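Local coordinates for aminopentol aminotransferase (Sphingopyxis macrogoltabida, PDB 6HBS), which catalyses the pyridoxal-phosphate-dependent deamination of aminopentol, the hydrolysed form of fumonisin B1, to its 2-keto product, with pyruvate as preferred amino acceptor, at residues G20-H25 / P36-R41; A45-A50 / L67-S72; E211-A216 / T245-E250; Y359-A364 / S401-D406. All coordinates share one frame; numbering follows the deposited sequence.

Interaction 1: G20-H25 / P36-R41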
# COMPACT_ATOMS: atom_id res chain seq x y z
N GLY A 20 -0.04 -19.92 8.58
CA GLY A 20 -0.96 -19.92 9.69
C GLY A 20 -2.41 -19.81 9.26
O GLY A 20 -3.24 -19.63 10.11
N GLY A 21 -2.72 -19.91 7.96
CA GLY A 21 -4.11 -19.78 7.42
C GLY A 21 -4.56 -18.34 7.19
O GLY A 21 -5.54 -18.10 6.47
N MET A 22 -3.89 -17.39 7.83
CA MET A 22 -4.20 -15.94 7.76
C MET A 22 -3.24 -15.23 8.71
O MET A 22 -2.56 -15.87 9.48
CB MET A 22 -5.66 -15.62 8.15
CG MET A 22 -6.48 -15.09 6.97
SD MET A 22 -5.93 -13.45 6.38
CE MET A 22 -6.63 -12.44 7.68
N TYR A 23 -3.23 -13.90 8.66
CA TYR A 23 -2.18 -13.07 9.28
C TYR A 23 -2.76 -11.67 9.44
O TYR A 23 -3.79 -11.35 8.85
CB TYR A 23 -0.89 -13.06 8.43
CG TYR A 23 -1.12 -12.60 7.01
CD1 TYR A 23 -1.10 -11.26 6.66
CD2 TYR A 23 -1.42 -13.50 6.01
CE1 TYR A 23 -1.34 -10.84 5.36
CE2 TYR A 23 -1.66 -13.11 4.71
CZ TYR A 23 -1.65 -11.77 4.39
OH TYR A 23 -1.95 -11.39 3.11
N GLY A 24 -2.06 -10.83 10.21
CA GLY A 24 -2.37 -9.46 10.37
C GLY A 24 -3.63 -9.26 11.19
O GLY A 24 -4.08 -10.17 11.90
N HIS A 25 -4.17 -8.04 11.12
CA HIS A 25 -5.16 -7.54 12.06
C HIS A 25 -6.51 -8.28 11.93
O HIS A 25 -7.24 -8.33 12.90
CB HIS A 25 -5.31 -6.01 11.96
CG HIS A 25 -5.95 -5.50 10.70
ND1 HIS A 25 -5.22 -5.19 9.53
CD2 HIS A 25 -7.24 -5.15 10.44
CE1 HIS A 25 -6.06 -4.73 8.61
NE2 HIS A 25 -7.31 -4.70 9.14
N PRO A 36 -16.02 -16.41 12.31
CA PRO A 36 -15.62 -16.74 10.94
C PRO A 36 -14.41 -15.92 10.46
O PRO A 36 -14.31 -14.72 10.74
CB PRO A 36 -16.87 -16.39 10.12
CG PRO A 36 -17.52 -15.28 10.90
CD PRO A 36 -17.27 -15.64 12.35
N GLN A 37 -13.51 -16.59 9.74
CA GLN A 37 -12.32 -15.97 9.13
C GLN A 37 -12.64 -15.40 7.73
O GLN A 37 -12.23 -14.28 7.42
CB GLN A 37 -11.17 -16.97 9.03
CG GLN A 37 -9.90 -16.34 8.44
CD GLN A 37 -9.32 -15.23 9.28
OE1 GLN A 37 -8.42 -15.47 10.09
NE2 GLN A 37 -9.80 -14.01 9.08
N PHE A 38 -13.38 -16.16 6.91
CA PHE A 38 -13.61 -15.89 5.52
C PHE A 38 -15.08 -15.52 5.24
O PHE A 38 -15.96 -16.20 5.71
CB PHE A 38 -13.21 -17.12 4.70
CG PHE A 38 -11.73 -17.37 4.75
CD1 PHE A 38 -10.87 -16.51 4.08
CD2 PHE A 38 -11.21 -18.39 5.53
CE1 PHE A 38 -9.50 -16.72 4.14
CE2 PHE A 38 -9.84 -18.58 5.60
CZ PHE A 38 -8.99 -17.75 4.89
N PHE A 39 -15.29 -14.49 4.42
CA PHE A 39 -16.61 -13.95 4.10
C PHE A 39 -16.95 -14.09 2.61
O PHE A 39 -16.07 -14.40 1.79
CB PHE A 39 -16.69 -12.50 4.56
CG PHE A 39 -16.54 -12.38 6.04
CD1 PHE A 39 -15.28 -12.40 6.63
CD2 PHE A 39 -17.66 -12.30 6.86
CE1 PHE A 39 -15.16 -12.33 8.01
CE2 PHE A 39 -17.53 -12.24 8.24
CZ PHE A 39 -16.29 -12.24 8.81
N ARG A 40 -18.23 -13.93 2.28
CA ARG A 40 -18.68 -14.08 0.89
C ARG A 40 -19.14 -12.75 0.31
O ARG A 40 -18.92 -12.45 -0.88
CB ARG A 40 -19.74 -15.18 0.76
CG ARG A 40 -19.85 -15.71 -0.67
CD ARG A 40 -20.94 -16.75 -0.89
NE ARG A 40 -22.24 -16.09 -0.97
CZ ARG A 40 -22.75 -15.52 -2.06
NH1 ARG A 40 -22.06 -15.53 -3.19
NH2 ARG A 40 -23.94 -14.96 -2.02
N ARG A 41 -19.86 -11.95 1.09
CA ARG A 41 -20.42 -10.73 0.53
C ARG A 41 -20.76 -9.75 1.65
O ARG A 41 -20.73 -10.11 2.83
CB ARG A 41 -21.65 -11.01 -0.35
CG ARG A 41 -22.79 -11.71 0.36
CD ARG A 41 -24.03 -11.82 -0.50
NE ARG A 41 -24.99 -12.67 0.19
CZ ARG A 41 -26.23 -12.31 0.55
NH1 ARG A 41 -26.65 -11.07 0.36
NH2 ARG A 41 -27.06 -13.22 1.04
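M22 lies across the side-chain amide of Q37, a thioether chain against a polar group, and no hydrogen bond joins the two segments. CB of M22 sits 3.4 Å from OE1 of Q37. CG of M22 lies 3.7 Å from CD of Q37, and the methyl CE of M22 reaches NE2 of Q37 at 3.8 Å. The M22 chain is bent at chi2 (-67°) and chi3 (-76°), which brings CE back alongside the amide. Both polar atoms of this buried amide are held by the nearby loop: NE2 of Q37 bonds E26 O, and OE1 of Q37 accepts from T28 N. Cutting Q37 back to an alanine would probably leave E26 O and T28 N without these mates and open a gap beside M22. The contact joins the loop after helix 5-17 to the run-in of strand 39-43, the outermost strand, within this chain, of a small mixed sheet in this class-III aminotransferase. CZ of F38 meets CG of M22 at 4.2 Å, and the ring edge faces G21 O, 3.8 Å from CZ of F38. CG of Q37 lies over one face of the F38 ring. M22 also packs on F290 of the second subunit.

Interaction 2: A45-A50 / L67-S72; sequences ARIWDA and LGYRQS
Y69 reaches from its loop to strand 46-49 with its ring, which meets I47 and the backbone of R46. Y69 sits in a type II beta turn from G68 to Q71, closed by a weak bond from Q71 N to G68 O. CB points toward the strand, and CG is anti to the carbonyl carbon of Y69 (chi1 -67°), which swings the ring to the strand. One side of the ring does the touching. CD2 of Y69 comes first, 3.6 Å from R46 O. CE2 of Y69 follows, 3.7 Å from the methyl CG2 of I47. CZ of Y69 is 3.8 Å from CG2 of I47. At the tip, OH of Y69 lies 3.6 Å from CG2 of I47. This last approach is packing; the hydroxyl makes its hydrogen bond to D57 OD2, on strand 54-57, and a weak one to T89 of the second subunit. A valine in place of Y69 would probably leave the D57 carboxylate without this partner and open a gap beside I47. T89 of the second subunit also packs on I47. The loop before helix 72-82 thus closes by its tyrosine ring onto the small mixed sheet, at the dimer interface of this class-III aminotransferase.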
# COMPACT_ATOMS: atom_id res chain seq x y z
N ALA A 45 -24.79 -2.35 6.32
CA ALA A 45 -24.11 -2.56 7.59
C ALA A 45 -23.97 -4.06 7.88
O ALA A 45 -23.75 -4.43 9.02
CB ALA A 45 -24.86 -1.86 8.71
N ARG A 46 -24.08 -4.90 6.86
CA ARG A 46 -24.05 -6.32 7.04
C ARG A 46 -22.91 -6.97 6.25
O ARG A 46 -22.60 -6.57 5.14
CB ARG A 46 -25.39 -6.94 6.60
CG ARG A 46 -26.50 -6.78 7.62
CD ARG A 46 -27.84 -7.34 7.15
NE ARG A 46 -28.82 -7.37 8.25
CZ ARG A 46 -29.32 -6.28 8.84
NH1 ARG A 46 -29.00 -5.08 8.40
NH2 ARG A 46 -30.10 -6.41 9.90
N ILE A 47 -22.39 -8.06 6.80
CA ILE A 47 -21.50 -9.00 6.13
C ILE A 47 -22.12 -10.38 6.22
O ILE A 47 -22.85 -10.66 7.17
CB ILE A 47 -20.09 -9.00 6.76
CG1 ILE A 47 -20.13 -9.41 8.24
CG2 ILE A 47 -19.43 -7.67 6.55
CD1 ILE A 47 -18.83 -9.15 9.01
N TRP A 48 -21.77 -11.25 5.27
CA TRP A 48 -22.14 -12.66 5.26
C TRP A 48 -20.87 -13.51 5.20
O TRP A 48 -20.00 -13.23 4.35
CB TRP A 48 -23.02 -12.97 4.05
CG TRP A 48 -24.43 -12.45 4.09
CD1 TRP A 48 -25.53 -13.21 4.34
CD2 TRP A 48 -24.90 -11.12 3.81
NE1 TRP A 48 -26.66 -12.44 4.26
CE2 TRP A 48 -26.31 -11.16 3.95
CE3 TRP A 48 -24.31 -9.91 3.51
CZ2 TRP A 48 -27.11 -10.03 3.81
CZ3 TRP A 48 -25.09 -8.79 3.35
CH2 TRP A 48 -26.48 -8.85 3.49
N ASP A 49 -20.77 -14.51 6.07
CA ASP A 49 -19.64 -15.40 6.11
C ASP A 49 -19.74 -16.38 4.94
O ASP A 49 -20.73 -16.32 4.14
CB ASP A 49 -19.50 -16.06 7.47
CG ASP A 49 -20.63 -17.01 7.89
OD1 ASP A 49 -21.38 -17.50 7.00
OD2 ASP A 49 -20.71 -17.25 9.09
N ALA A 50 -18.73 -17.26 4.80
CA ALA A 50 -18.66 -18.21 3.67
C ALA A 50 -19.91 -19.12 3.64
O ALA A 50 -20.25 -19.62 2.59
CB ALA A 50 -17.42 -19.06 3.77
N LEU A 67 -19.90 4.55 5.06
CA LEU A 67 -21.21 4.99 4.51
C LEU A 67 -22.08 3.81 4.10
O LEU A 67 -23.21 4.01 3.61
CB LEU A 67 -20.94 5.92 3.32
CG LEU A 67 -20.23 7.22 3.67
CD1 LEU A 67 -19.95 8.06 2.43
CD2 LEU A 67 -21.04 8.03 4.68
N GLY A 68 -21.58 2.58 4.29
CA GLY A 68 -22.26 1.38 3.86
C GLY A 68 -21.57 0.66 2.72
O GLY A 68 -21.07 1.28 1.75
N TYR A 69 -21.51 -0.66 2.85
CA TYR A 69 -20.91 -1.46 1.82
C TYR A 69 -21.70 -1.34 0.52
O TYR A 69 -22.93 -1.52 0.52
CB TYR A 69 -20.89 -2.92 2.24
CG TYR A 69 -19.99 -3.29 3.40
CD1 TYR A 69 -18.61 -3.29 3.28
CD2 TYR A 69 -20.54 -3.71 4.60
CE1 TYR A 69 -17.80 -3.74 4.32
CE2 TYR A 69 -19.74 -4.14 5.65
CZ TYR A 69 -18.36 -4.17 5.51
OH TYR A 69 -17.59 -4.61 6.55
N ARG A 70 -20.97 -1.05 -0.57
CA ARG A 70 -21.51 -0.94 -1.94
C ARG A 70 -22.48 0.23 -2.01
O ARG A 70 -23.50 0.14 -2.69
CB ARG A 70 -22.18 -2.23 -2.42
CG ARG A 70 -21.23 -3.41 -2.58
CD ARG A 70 -21.96 -4.68 -2.98
NE ARG A 70 -22.67 -4.46 -4.23
CZ ARG A 70 -23.89 -4.91 -4.53
NH1 ARG A 70 -24.56 -5.68 -3.69
NH2 ARG A 70 -24.42 -4.61 -5.70
N GLN A 71 -22.14 1.31 -1.31
CA GLN A 71 -22.95 2.49 -1.32
C GLN A 71 -23.08 3.00 -2.77
O GLN A 71 -22.09 3.17 -3.47
CB GLN A 71 -22.35 3.56 -0.42
CG GLN A 71 -23.36 4.59 0.08
CD GLN A 71 -23.49 5.78 -0.85
OE1 GLN A 71 -22.83 5.88 -1.89
NE2 GLN A 71 -24.38 6.70 -0.48
N SER A 72 -24.31 3.24 -3.22
CA SER A 72 -24.58 3.24 -4.64
C SER A 72 -23.98 4.47 -5.33
O SER A 72 -23.51 4.36 -6.48
CB SER A 72 -26.09 3.12 -4.86
OG SER A 72 -26.67 4.37 -4.54

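Interaction 3: E211-A216 / T245-E250; sequences EFARTA and THLGIE
Apolar packing carries most of this contact between A213 and R214 on one side and L247 and I249 on the other. The A213 methyl CB meets two side chains. CD1 of L247 is 3.8 Å away from CB of A213, and CG1 of I249 is 4.1 Å from CB of A213. Both methyls of I249 take part: CG2 of I249 rests 3.9 Å from A213 O, and CD1 of I249 lies 3.8 Å from CG of R214. The R214 and I249 side chains cross at about a right angle, so the aliphatic part of the arginine passes over the isoleucine tip. Helix 210-223 is the helix of a beta-alpha-beta crossover in the seven-stranded mixed sheet, between the parallel strands 189-194 and 226-230. The loop that holds L247 and I249 leads to the adjacent parallel strand 253-256. I249 packs on L227 of strand 226-230 and on W244.

The polar link goes through a water. NE of R214 donates to it at 2.9 Å, and the water donates to L247 O at 2.8 Å. The R214 chain is extended from CG to NE, which carries its head past I249 to this water. A long salt bridge, 3.8 Å from NH1 of R214 to OE2 of E211, lies in the guanidinium plane at its edge. Within the helix, T215 OG1 and T215 N grip E211 O from opposite faces of its plane.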
# COMPACT_ATOMS: atom_id res chain seq x y z
N GLU A 211 -5.29 19.63 28.01
CA GLU A 211 -4.00 20.11 28.45
C GLU A 211 -2.92 19.33 27.70
O GLU A 211 -1.87 19.89 27.39
CB GLU A 211 -3.83 20.05 29.98
CG GLU A 211 -3.35 21.38 30.56
CD GLU A 211 -4.07 22.61 30.01
OE1 GLU A 211 -3.41 23.43 29.33
OE2 GLU A 211 -5.29 22.74 30.22
N PHE A 212 -3.19 18.05 27.41
CA PHE A 212 -2.22 17.21 26.70
C PHE A 212 -2.01 17.78 25.28
O PHE A 212 -0.90 17.96 24.84
CB PHE A 212 -2.66 15.74 26.75
CG PHE A 212 -1.94 14.88 25.74
CD1 PHE A 212 -0.59 14.59 25.89
CD2 PHE A 212 -2.60 14.40 24.62
CE1 PHE A 212 0.07 13.81 24.96
CE2 PHE A 212 -1.94 13.61 23.69
CZ PHE A 212 -0.60 13.33 23.85
N ALA A 213 -3.12 18.08 24.60
CA ALA A 213 -3.11 18.53 23.20
C ALA A 213 -2.44 19.91 23.09
O ALA A 213 -1.65 20.13 22.19
CB ALA A 213 -4.52 18.52 22.64
N ARG A 214 -2.75 20.83 24.02
CA ARG A 214 -2.13 22.13 24.05
C ARG A 214 -0.62 22.00 24.27
O ARG A 214 0.16 22.63 23.61
CB ARG A 214 -2.74 23.01 25.14
CG ARG A 214 -4.09 23.57 24.75
CD ARG A 214 -4.85 24.08 25.95
NE ARG A 214 -6.11 24.64 25.49
CZ ARG A 214 -7.08 25.12 26.28
NH1 ARG A 214 -7.08 24.85 27.58
NH2 ARG A 214 -8.03 25.88 25.75
N THR A 215 -0.21 21.16 25.21
CA THR A 215 1.19 20.99 25.44
C THR A 215 1.89 20.43 24.18
O THR A 215 2.98 20.85 23.85
CB THR A 215 1.44 20.08 26.64
OG1 THR A 215 0.79 20.68 27.76
CG2 THR A 215 2.92 19.89 26.89
N ALA A 216 1.25 19.50 23.47
CA ALA A 216 1.86 19.00 22.24
C ALA A 216 2.10 20.17 21.29
O ALA A 216 3.19 20.31 20.70
CB ALA A 216 0.99 17.91 21.63
N THR A 245 -10.03 19.21 15.79
CA THR A 245 -10.66 20.50 15.49
C THR A 245 -11.42 21.04 16.71
O THR A 245 -11.27 22.21 17.01
CB THR A 245 -11.68 20.42 14.35
OG1 THR A 245 -11.05 19.82 13.21
CG2 THR A 245 -12.18 21.79 13.97
N HIS A 246 -12.21 20.20 17.38
CA HIS A 246 -13.04 20.60 18.54
C HIS A 246 -12.20 20.95 19.79
O HIS A 246 -12.74 21.51 20.72
CB HIS A 246 -14.11 19.53 18.83
CG HIS A 246 -15.24 19.48 17.85
ND1 HIS A 246 -15.62 18.31 17.18
CD2 HIS A 246 -16.11 20.44 17.44
CE1 HIS A 246 -16.65 18.56 16.40
NE2 HIS A 246 -16.97 19.86 16.54
N LEU A 247 -10.90 20.65 19.81
CA LEU A 247 -9.96 21.11 20.86
C LEU A 247 -9.30 22.45 20.49
O LEU A 247 -8.52 22.96 21.28
CB LEU A 247 -8.87 20.05 21.10
CG LEU A 247 -9.35 18.69 21.61
CD1 LEU A 247 -8.17 17.82 22.00
CD2 LEU A 247 -10.30 18.84 22.79
N GLY A 248 -9.55 22.98 19.29
CA GLY A 248 -8.88 24.20 18.83
C GLY A 248 -7.38 24.01 18.61
O GLY A 248 -6.63 24.97 18.61
N ILE A 249 -6.93 22.77 18.36
CA ILE A 249 -5.51 22.49 18.14
C ILE A 249 -5.33 21.96 16.72
O ILE A 249 -5.85 20.88 16.43
CB ILE A 249 -4.97 21.50 19.19
CG1 ILE A 249 -5.14 22.02 20.61
CG2 ILE A 249 -3.52 21.15 18.88
CD1 ILE A 249 -4.26 23.20 20.93
N GLU A 250 -4.58 22.70 15.90
CA GLU A 250 -4.26 22.31 14.52
C GLU A 250 -2.86 21.72 14.45
O GLU A 250 -1.87 22.33 14.85
CB GLU A 250 -4.39 23.49 13.56
CG GLU A 250 -5.81 23.98 13.42
CD GLU A 250 -5.99 25.11 12.42
OE1 GLU A 250 -7.10 25.67 12.37
OE2 GLU A 250 -5.04 25.41 11.68
O HOH W 1 -7.05 24.84 22.76

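Interaction 4: Y359-A364 / S401-D406; sequences YAWAAA and SAVLRD
Two helices, 356-367 and 386-405, pack V403 against A360 and W361, and two alanines against each other. The axes of the segments 359-364 and 401-405 come within 9.1 Å and cross at 133°, so the helices run nearer antiparallel than parallel here. V403 does most of the touching through one branch, CG2. CG2 of V403 lies 3.5 Å from W361 N. CG2 of V403 is also 3.8 Å from CB of W361. From CG2 of V403 to CB of A360 is 4.1 Å. The methyl therefore presses on the backbone between the two residues as well as on their side chains. With CG1 anti to the backbone N (chi1 156°), CG2 of V403 is the branch that meets W361. The indole of W361 presents its edge to CG2 of V403, near the ring plane. CG of W361 is anti to the backbone N (chi1 -178°), which sets the ring edge beside that methyl. Further along, the methyls of A364 and A402 meet tip to tip, CB of A364 to CB of A402 at 4.2 Å.

The W361 ring meets F349 of strand 346-349 edge to face, touches F400, and packs on T396 and A399 of helix 386-405. L325 of helix 310-332 lies against it too.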
# COMPACT_ATOMS: atom_id res chain seq x y z
N TYR A 359 -15.09 -12.33 25.85
CA TYR A 359 -14.93 -13.29 24.78
C TYR A 359 -16.24 -14.07 24.63
O TYR A 359 -16.80 -14.22 23.51
CB TYR A 359 -13.71 -14.18 25.02
CG TYR A 359 -12.43 -13.64 24.42
CD1 TYR A 359 -12.06 -12.31 24.57
CD2 TYR A 359 -11.62 -14.44 23.64
CE1 TYR A 359 -10.88 -11.81 24.02
CE2 TYR A 359 -10.46 -13.95 23.05
CZ TYR A 359 -10.08 -12.64 23.25
OH TYR A 359 -8.95 -12.16 22.65
N ALA A 360 -16.75 -14.53 25.77
CA ALA A 360 -17.94 -15.39 25.75
C ALA A 360 -19.16 -14.59 25.24
O ALA A 360 -19.95 -15.09 24.43
CB ALA A 360 -18.17 -15.97 27.13
N TRP A 361 -19.27 -13.33 25.66
CA TRP A 361 -20.37 -12.46 25.29
C TRP A 361 -20.31 -12.15 23.79
O TRP A 361 -21.31 -12.21 23.13
CB TRP A 361 -20.30 -11.17 26.11
CG TRP A 361 -21.41 -10.21 25.84
CD1 TRP A 361 -22.71 -10.31 26.27
CD2 TRP A 361 -21.32 -8.99 25.09
NE1 TRP A 361 -23.44 -9.24 25.81
CE2 TRP A 361 -22.62 -8.42 25.07
CE3 TRP A 361 -20.29 -8.34 24.39
CZ2 TRP A 361 -22.88 -7.21 24.43
CZ3 TRP A 361 -20.55 -7.14 23.77
CH2 TRP A 361 -21.84 -6.60 23.77
N ALA A 362 -19.11 -11.82 23.29
CA ALA A 362 -18.94 -11.50 21.88
C ALA A 362 -19.32 -12.72 21.04
O ALA A 362 -20.00 -12.60 20.04
CB ALA A 362 -17.51 -11.03 21.60
N ALA A 363 -18.92 -13.92 21.48
CA ALA A 363 -19.19 -15.12 20.70
C ALA A 363 -20.70 -15.39 20.68
O ALA A 363 -21.23 -15.83 19.67
CB ALA A 363 -18.45 -16.32 21.24
N ALA A 364 -21.36 -15.16 21.82
CA ALA A 364 -22.81 -15.39 21.96
C ALA A 364 -23.56 -14.41 21.05
O ALA A 364 -24.57 -14.75 20.49
CB ALA A 364 -23.23 -15.26 23.40
N SER A 401 -27.65 -13.18 28.75
CA SER A 401 -28.29 -14.36 29.39
C SER A 401 -27.37 -15.57 29.26
O SER A 401 -27.19 -16.30 30.23
CB SER A 401 -29.65 -14.70 28.81
OG SER A 401 -30.53 -13.60 28.94
N ALA A 402 -26.82 -15.77 28.05
CA ALA A 402 -25.99 -16.95 27.78
C ALA A 402 -24.72 -16.92 28.64
O ALA A 402 -24.23 -17.96 29.11
CB ALA A 402 -25.69 -17.05 26.30
N VAL A 403 -24.18 -15.72 28.87
CA VAL A 403 -22.97 -15.56 29.69
C VAL A 403 -23.29 -15.90 31.15
O VAL A 403 -22.49 -16.57 31.82
CB VAL A 403 -22.39 -14.14 29.51
CG1 VAL A 403 -21.54 -13.70 30.68
CG2 VAL A 403 -21.62 -14.05 28.20
N LEU A 404 -24.44 -15.44 31.65
CA LEU A 404 -24.86 -15.73 33.02
C LEU A 404 -25.13 -17.23 33.21
O LEU A 404 -24.67 -17.83 34.16
CB LEU A 404 -26.10 -14.90 33.36
CG LEU A 404 -25.82 -13.40 33.52
CD1 LEU A 404 -27.12 -12.62 33.73
CD2 LEU A 404 -24.84 -13.15 34.66
N ARG A 405 -25.83 -17.84 32.26
CA ARG A 405 -26.13 -19.26 32.27
C ARG A 405 -24.84 -20.11 32.36
O ARG A 405 -24.80 -21.11 33.07
CB ARG A 405 -26.96 -19.57 31.03
CG ARG A 405 -27.42 -21.01 30.89
CD ARG A 405 -28.04 -21.23 29.53
NE ARG A 405 -27.04 -21.26 28.46
CZ ARG A 405 -27.06 -20.50 27.36
NH1 ARG A 405 -28.13 -19.76 27.08
NH2 ARG A 405 -26.01 -20.48 26.55
N ASP A 406 -23.78 -19.70 31.65
CA ASP A 406 -22.55 -20.51 31.52
C ASP A 406 -21.43 -20.03 32.46
O ASP A 406 -20.30 -20.53 32.40
CB ASP A 406 -22.07 -20.48 30.07
CG ASP A 406 -23.15 -20.91 29.08
OD1 ASP A 406 -23.91 -21.86 29.42
OD2 ASP A 406 -23.23 -20.29 28.00

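How the interactions relate
The four contacts follow one another along the chain without overlap. Interactions 1 and 2 are the close pair, with centres 16 Å apart. They share the four-stranded mixed sheet: strands 39-43 and 46-49 are neighbours there, and F39 packs on I47 across them. A classic beta bulge at R40 and R41, opposite W48, joins the two strands. Both contacts also touch the second subunit, which ties this sheet to the dimer interface; interactions 3 and 4 do not. Interaction 3 sits against the seven-stranded sheet, its centre 38 Å from that of interaction 1 and 35 Å from interaction 2. Interaction 4 joins two later helices, its centre 23, 26 and 40 Å from interactions 1, 2 and 3, touching none.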